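Local coordinates for protein 11R-lipoxygenase (Gersemia fruticosa, PDB 3VF1) that probably catalyses the dioxygenation of polyunsaturated fatty acids as a calcium-dependent 11R-lipoxygenase, using one non-heme iron ion per subunit, at residues 278-290 / 353-366. Residues are numbered along the deposited sequence; the frame is centred on the assembly and turned at random.
Sequences ENFPVKNEMVEKL and QQPGENNSIWTPLK
The side-chain amide nitrogen of Asn279 reaches both carbonyl groups of one residue, Gln353: ND2 donates to the backbone O at 3.0 Å and, weakly, to the side-chain OE1 at 3.2 Å. With chi1 at 58°, Asn279 CG sits between its own backbone N and carbonyl carbon, which turns the amide onto Gln353. The backbone bond arrives above the carbonyl plane, 48° out of it, and the two side-chain amides are inclined by 54°. Gln353 NE2 bonds to Thr331 O and Asp310 OD1, while OE1 takes the weak bond from the asparagine. Replacing Asn279 by alanine removes the ND2 donor and is likely to leave Gln353 O and OE1 without this partner, the glutamine keeping its NE2 bonds but losing its hydrogen-bonded tie to 278-290.

Next to this polar end, Pro355 CG lies 3.8 Å from Pro281 CD, the prolines crossing at a slant. Pro281 is the centre of an inverse gamma turn, closed by Val282 N to Phe280 O. Ile361 packs CD1 against this turn, 3.8 Å from Val282 CG2, while Met286 crosses the isoleucine at about a right angle, its SD 4.0 Å from both CD1 and CG2. Farther along, Leu365 lays its methyls against Lys289 CB, and Leu290 CD1 packs on Pro364 CG at 3.7 Å. Thr363 turns a methyl to this interface, whereas its OG1 bonds to Ile347 O.

Far from the iron, 278-290 packs through Ile361 beside the edge strand 361-362 of an antiparallel sheet in the lipoxygenase domain, and its helical turn rests mainly on the loop 363-366 that follows, just ahead of the long helix 369-410 that carries the iron ligands His392 and His397.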
loop_
_atom_site.group_PDB
_atom_site.type_symbol
_atom_site.label_atom_id
_atom_site.label_comp_id
_atom_site.label_asym_id
_atom_site.label_seq_id
_atom_site.Cartn_x
_atom_site.Cartn_y
_atom_site.Cartn_z
ATOM N N GLU A 278 0.141 -34.914 3.641
ATOM C CA GLU A 278 0.082 -36.276 3.122
ATOM C C GLU A 278 0.335 -36.321 1.614
ATOM O O GLU A 278 0.797 -37.332 1.086
ATOM C CB GLU A 278 -1.270 -36.911 3.443
ATOM C CG GLU A 278 -2.461 -36.204 2.813
ATOM C CD GLU A 278 -3.786 -36.786 3.269
ATOM O OE1 GLU A 278 -4.841 -36.311 2.798
ATOM O OE2 GLU A 278 -3.771 -37.720 4.102
ATOM N N ASN A 279 0.039 -35.221 0.929
ATOM C CA ASN A 279 0.212 -35.150 -0.519
ATOM C C ASN A 279 1.589 -34.627 -0.933
ATOM O O ASN A 279 1.794 -34.248 -2.086
ATOM C CB ASN A 279 -0.879 -34.274 -1.141
ATOM C CG ASN A 279 -0.891 -32.866 -0.576
ATOM O OD1 ASN A 279 -0.776 -32.672 0.633
ATOM N ND2 ASN A 279 -1.023 -31.876 -1.452
ATOM N N PHE A 280 2.527 -34.607 0.010
ATOM C CA PHE A 280 3.885 -34.149 -0.264
ATOM C C PHE A 280 4.865 -35.154 0.335
ATOM O O PHE A 280 5.568 -34.847 1.297
ATOM C CB PHE A 280 4.101 -32.764 0.349
ATOM C CG PHE A 280 5.332 -32.048 -0.148
ATOM C CD1 PHE A 280 6.002 -32.466 -1.285
ATOM C CD2 PHE A 280 5.820 -30.945 0.536
ATOM C CE1 PHE A 280 7.129 -31.796 -1.729
ATOM C CE2 PHE A 280 6.944 -30.276 0.097
ATOM C CZ PHE A 280 7.598 -30.701 -1.037
ATOM N N PRO A 281 4.910 -36.366 -0.237
ATOM C CA PRO A 281 5.653 -37.501 0.324
ATOM C C PRO A 281 7.169 -37.397 0.154
ATOM O O PRO A 281 7.763 -38.194 -0.572
ATOM C CB PRO A 281 5.106 -38.689 -0.471
ATOM C CG PRO A 281 4.756 -38.109 -1.795
ATOM C CD PRO A 281 4.258 -36.715 -1.513
ATOM N N VAL A 282 7.784 -36.428 0.824
ATOM C CA VAL A 282 9.235 -36.285 0.801
ATOM C C VAL A 282 9.873 -37.308 1.731
ATOM O O VAL A 282 9.594 -37.328 2.927
ATOM C CB VAL A 282 9.671 -34.874 1.239
ATOM C CG1 VAL A 282 11.188 -34.794 1.356
ATOM C CG2 VAL A 282 9.152 -33.827 0.263
ATOM N N LYS A 283 10.731 -38.155 1.175
ATOM C CA LYS A 283 11.399 -39.189 1.957
ATOM C C LYS A 283 12.814 -38.765 2.324
ATOM O O LYS A 283 13.468 -38.032 1.583
ATOM C CB LYS A 283 11.422 -40.513 1.186
ATOM C CG LYS A 283 10.044 -41.000 0.761
ATOM C CD LYS A 283 9.093 -41.061 1.947
ATOM C CE LYS A 283 7.692 -41.465 1.525
ATOM N NZ LYS A 283 6.744 -41.431 2.676
ATOM N N ASN A 284 13.277 -39.236 3.475
ATOM C CA ASN A 284 14.590 -38.874 3.990
ATOM C C ASN A 284 15.702 -39.139 2.980
ATOM O O ASN A 284 16.644 -38.354 2.868
ATOM C CB ASN A 284 14.865 -39.634 5.290
ATOM C CG ASN A 284 16.195 -39.263 5.914
ATOM O OD1 ASN A 284 16.378 -38.146 6.394
ATOM N ND2 ASN A 284 17.127 -40.210 5.925
ATOM N N GLU A 285 15.587 -40.240 2.243
ATOM C CA GLU A 285 16.609 -40.618 1.267
ATOM C C GLU A 285 16.833 -39.503 0.251
ATOM O O GLU A 285 17.937 -39.325 -0.256
ATOM C CB GLU A 285 16.220 -41.924 0.554
ATOM C CG GLU A 285 15.803 -41.783 -0.919
ATOM C CD GLU A 285 14.387 -42.279 -1.190
ATOM O OE1 GLU A 285 13.830 -43.003 -0.338
ATOM O OE2 GLU A 285 13.830 -41.941 -2.259
ATOM N N MET A 286 15.777 -38.751 -0.038
ATOM C CA MET A 286 15.828 -37.729 -1.071
ATOM C C MET A 286 16.642 -36.515 -0.634
ATOM O O MET A 286 17.254 -35.850 -1.459
ATOM C CB MET A 286 14.412 -37.278 -1.439
ATOM C CG MET A 286 13.495 -38.392 -1.915
ATOM S SD MET A 286 11.792 -37.829 -2.093
ATOM C CE MET A 286 11.009 -39.289 -2.768
ATOM N N VAL A 287 16.666 -36.234 0.664
ATOM C CA VAL A 287 17.195 -34.959 1.144
ATOM C C VAL A 287 18.209 -35.079 2.279
ATOM O O VAL A 287 18.694 -34.069 2.782
ATOM C CB VAL A 287 16.047 -34.062 1.645
ATOM C CG1 VAL A 287 15.075 -33.757 0.512
ATOM C CG2 VAL A 287 15.324 -34.730 2.804
ATOM N N GLU A 288 18.538 -36.303 2.676
ATOM C CA GLU A 288 19.339 -36.514 3.878
ATOM C C GLU A 288 20.717 -35.852 3.816
ATOM O O GLU A 288 21.157 -35.247 4.793
ATOM C CB GLU A 288 19.500 -38.007 4.166
ATOM C CG GLU A 288 20.181 -38.290 5.496
ATOM C CD GLU A 288 20.445 -39.764 5.721
ATOM O OE1 GLU A 288 20.804 -40.465 4.748
ATOM O OE2 GLU A 288 20.290 -40.223 6.874
ATOM N N LYS A 289 21.397 -35.964 2.680
ATOM C CA LYS A 289 22.748 -35.419 2.554
ATOM C C LYS A 289 22.742 -33.896 2.415
ATOM O O LYS A 289 23.793 -33.260 2.461
ATOM C CB LYS A 289 23.491 -36.064 1.379
ATOM C CG LYS A 289 24.115 -37.415 1.719
ATOM C CD LYS A 289 24.740 -38.085 0.498
ATOM C CE LYS A 289 26.032 -37.403 0.057
ATOM N NZ LYS A 289 27.180 -37.703 0.963
ATOM N N LEU A 290 21.556 -33.319 2.252
ATOM C CA LEU A 290 21.410 -31.869 2.226
ATOM C C LEU A 290 21.327 -31.320 3.648
ATOM O O LEU A 290 21.635 -30.154 3.894
ATOM C CB LEU A 290 20.157 -31.472 1.447
ATOM C CG LEU A 290 20.101 -31.933 -0.008
ATOM C CD1 LEU A 290 18.743 -31.613 -0.615
ATOM C CD2 LEU A 290 21.218 -31.288 -0.809
ATOM N N GLN A 353 -0.082 -30.360 -6.608
ATOM C CA GLN A 353 -0.517 -30.764 -5.274
ATOM C C GLN A 353 -0.559 -32.282 -5.108
ATOM O O GLN A 353 -0.050 -32.821 -4.125
ATOM C CB GLN A 353 -1.898 -30.176 -4.967
ATOM C CG GLN A 353 -1.883 -28.691 -4.639
ATOM C CD GLN A 353 -1.274 -28.399 -3.283
ATOM O OE1 GLN A 353 -1.734 -28.911 -2.262
ATOM N NE2 GLN A 353 -0.230 -27.578 -3.265
ATOM N N GLN A 354 -1.164 -32.968 -6.073
ATOM C CA GLN A 354 -1.381 -34.409 -5.965
ATOM C C GLN A 354 -0.244 -35.208 -6.594
ATOM O O GLN A 354 0.052 -35.042 -7.777
ATOM C CB GLN A 354 -2.708 -34.787 -6.624
ATOM C CG GLN A 354 -3.921 -34.174 -5.941
ATOM C CD GLN A 354 -4.055 -34.615 -4.495
ATOM O OE1 GLN A 354 -3.822 -35.780 -4.165
ATOM N NE2 GLN A 354 -4.425 -33.684 -3.623
ATOM N N PRO A 355 0.394 -36.089 -5.804
ATOM C CA PRO A 355 1.496 -36.919 -6.308
ATOM C C PRO A 355 1.062 -37.817 -7.464
ATOM O O PRO A 355 -0.067 -38.307 -7.466
ATOM C CB PRO A 355 1.882 -37.772 -5.094
ATOM C CG PRO A 355 1.353 -37.038 -3.914
ATOM C CD PRO A 355 0.113 -36.352 -4.382
ATOM N N GLY A 356 1.952 -38.030 -8.429
ATOM C CA GLY A 356 1.643 -38.850 -9.586
ATOM C C GLY A 356 2.891 -39.220 -10.364
ATOM O O GLY A 356 4.001 -38.846 -9.984
ATOM N N GLU A 357 2.710 -39.952 -11.459
ATOM C CA GLU A 357 3.836 -40.399 -12.273
ATOM C C GLU A 357 4.501 -39.228 -12.996
ATOM O O GLU A 357 5.710 -39.238 -13.226
ATOM C CB GLU A 357 3.388 -41.456 -13.287
ATOM C CG GLU A 357 2.398 -40.954 -14.327
ATOM C CD GLU A 357 2.100 -41.994 -15.393
ATOM O OE1 GLU A 357 2.874 -42.969 -15.507
ATOM O OE2 GLU A 357 1.093 -41.839 -16.116
ATOM N N ASN A 358 3.705 -38.226 -13.354
ATOM C CA ASN A 358 4.225 -37.034 -14.014
ATOM C C ASN A 358 4.399 -35.878 -13.032
ATOM O O ASN A 358 4.594 -34.731 -13.434
ATOM C CB ASN A 358 3.294 -36.606 -15.149
ATOM C CG ASN A 358 3.163 -37.664 -16.229
ATOM O OD1 ASN A 358 4.062 -38.484 -16.422
ATOM N ND2 ASN A 358 2.043 -37.646 -16.942
ATOM N N ASN A 359 4.331 -36.191 -11.742
ATOM C CA ASN A 359 4.457 -35.183 -10.698
ATOM C C ASN A 359 5.325 -35.695 -9.558
ATOM O O ASN A 359 4.830 -36.028 -8.481
ATOM C CB ASN A 359 3.081 -34.799 -10.162
ATOM C CG ASN A 359 3.144 -33.660 -9.172
ATOM O OD1 ASN A 359 3.928 -32.726 -9.331
ATOM N ND2 ASN A 359 2.325 -33.735 -8.136
ATOM N N SER A 360 6.628 -35.751 -9.806
ATOM C CA SER A 360 7.576 -36.307 -8.853
ATOM C C SER A 360 8.117 -35.234 -7.922
ATOM O O SER A 360 7.834 -34.048 -8.091
ATOM C CB SER A 360 8.743 -36.930 -9.608
ATOM O OG SER A 360 9.437 -35.930 -10.335
ATOM N N ILE A 361 8.911 -35.659 -6.945
ATOM C CA ILE A 361 9.590 -34.733 -6.052
ATOM C C ILE A 361 10.989 -34.429 -6.578
ATOM O O ILE A 361 11.796 -35.336 -6.784
ATOM C CB ILE A 361 9.683 -35.298 -4.625
ATOM C CG1 ILE A 361 8.276 -35.491 -4.055
ATOM C CG2 ILE A 361 10.500 -34.369 -3.739
ATOM C CD1 ILE A 361 8.240 -36.074 -2.662
ATOM N N TRP A 362 11.263 -33.146 -6.797
ATOM C CA TRP A 362 12.552 -32.704 -7.312
ATOM C C TRP A 362 13.474 -32.346 -6.156
ATOM O O TRP A 362 13.031 -31.843 -5.129
ATOM C CB TRP A 362 12.372 -31.497 -8.232
ATOM C CG TRP A 362 11.382 -31.735 -9.326
ATOM C CD1 TRP A 362 10.025 -31.611 -9.244
ATOM C CD2 TRP A 362 11.666 -32.140 -10.669
ATOM N NE1 TRP A 362 9.447 -31.913 -10.454
ATOM C CE2 TRP A 362 10.434 -32.239 -11.346
ATOM C CE3 TRP A 362 12.842 -32.426 -11.367
ATOM C CZ2 TRP A 362 10.344 -32.615 -12.684
ATOM C CZ3 TRP A 362 12.750 -32.798 -12.695
ATOM C CH2 TRP A 362 11.511 -32.889 -13.340
ATOM N N THR A 363 14.763 -32.606 -6.337
ATOM C CA THR A 363 15.735 -32.447 -5.265
ATOM C C THR A 363 17.138 -32.298 -5.848
ATOM O O THR A 363 17.521 -33.046 -6.745
ATOM C CB THR A 363 15.682 -33.668 -4.324
ATOM O OG1 THR A 363 14.656 -33.476 -3.343
ATOM C CG2 THR A 363 16.985 -33.876 -3.625
ATOM N N PRO A 364 17.916 -31.330 -5.338
ATOM C CA PRO A 364 19.252 -31.069 -5.891
ATOM C C PRO A 364 20.223 -32.222 -5.650
ATOM O O PRO A 364 21.245 -32.324 -6.321
ATOM C CB PRO A 364 19.703 -29.814 -5.139
ATOM C CG PRO A 364 18.954 -29.855 -3.854
ATOM C CD PRO A 364 17.624 -30.468 -4.179
ATOM N N LEU A 365 19.896 -33.068 -4.681
ATOM C CA LEU A 365 20.662 -34.275 -4.391
ATOM C C LEU A 365 20.454 -35.389 -5.422
ATOM O O LEU A 365 21.406 -36.077 -5.793
ATOM C CB LEU A 365 20.274 -34.795 -3.007
ATOM C CG LEU A 365 21.186 -35.844 -2.375
ATOM C CD1 LEU A 365 22.536 -35.239 -2.031
ATOM C CD2 LEU A 365 20.525 -36.431 -1.136
ATOM N N LYS A 366 19.218 -35.560 -5.884
ATOM C CA LYS A 366 18.861 -36.699 -6.727
ATOM C C LYS A 366 18.642 -36.311 -8.187
ATOM O O LYS A 366 18.604 -37.174 -9.064
ATOM C CB LYS A 366 17.585 -37.366 -6.199
ATOM C CG LYS A 366 17.722 -37.991 -4.820
ATOM C CD LYS A 366 18.757 -39.104 -4.811
ATOM C CE LYS A 366 18.846 -39.770 -3.449
ATOM N NZ LYS A 366 19.922 -40.797 -3.404
#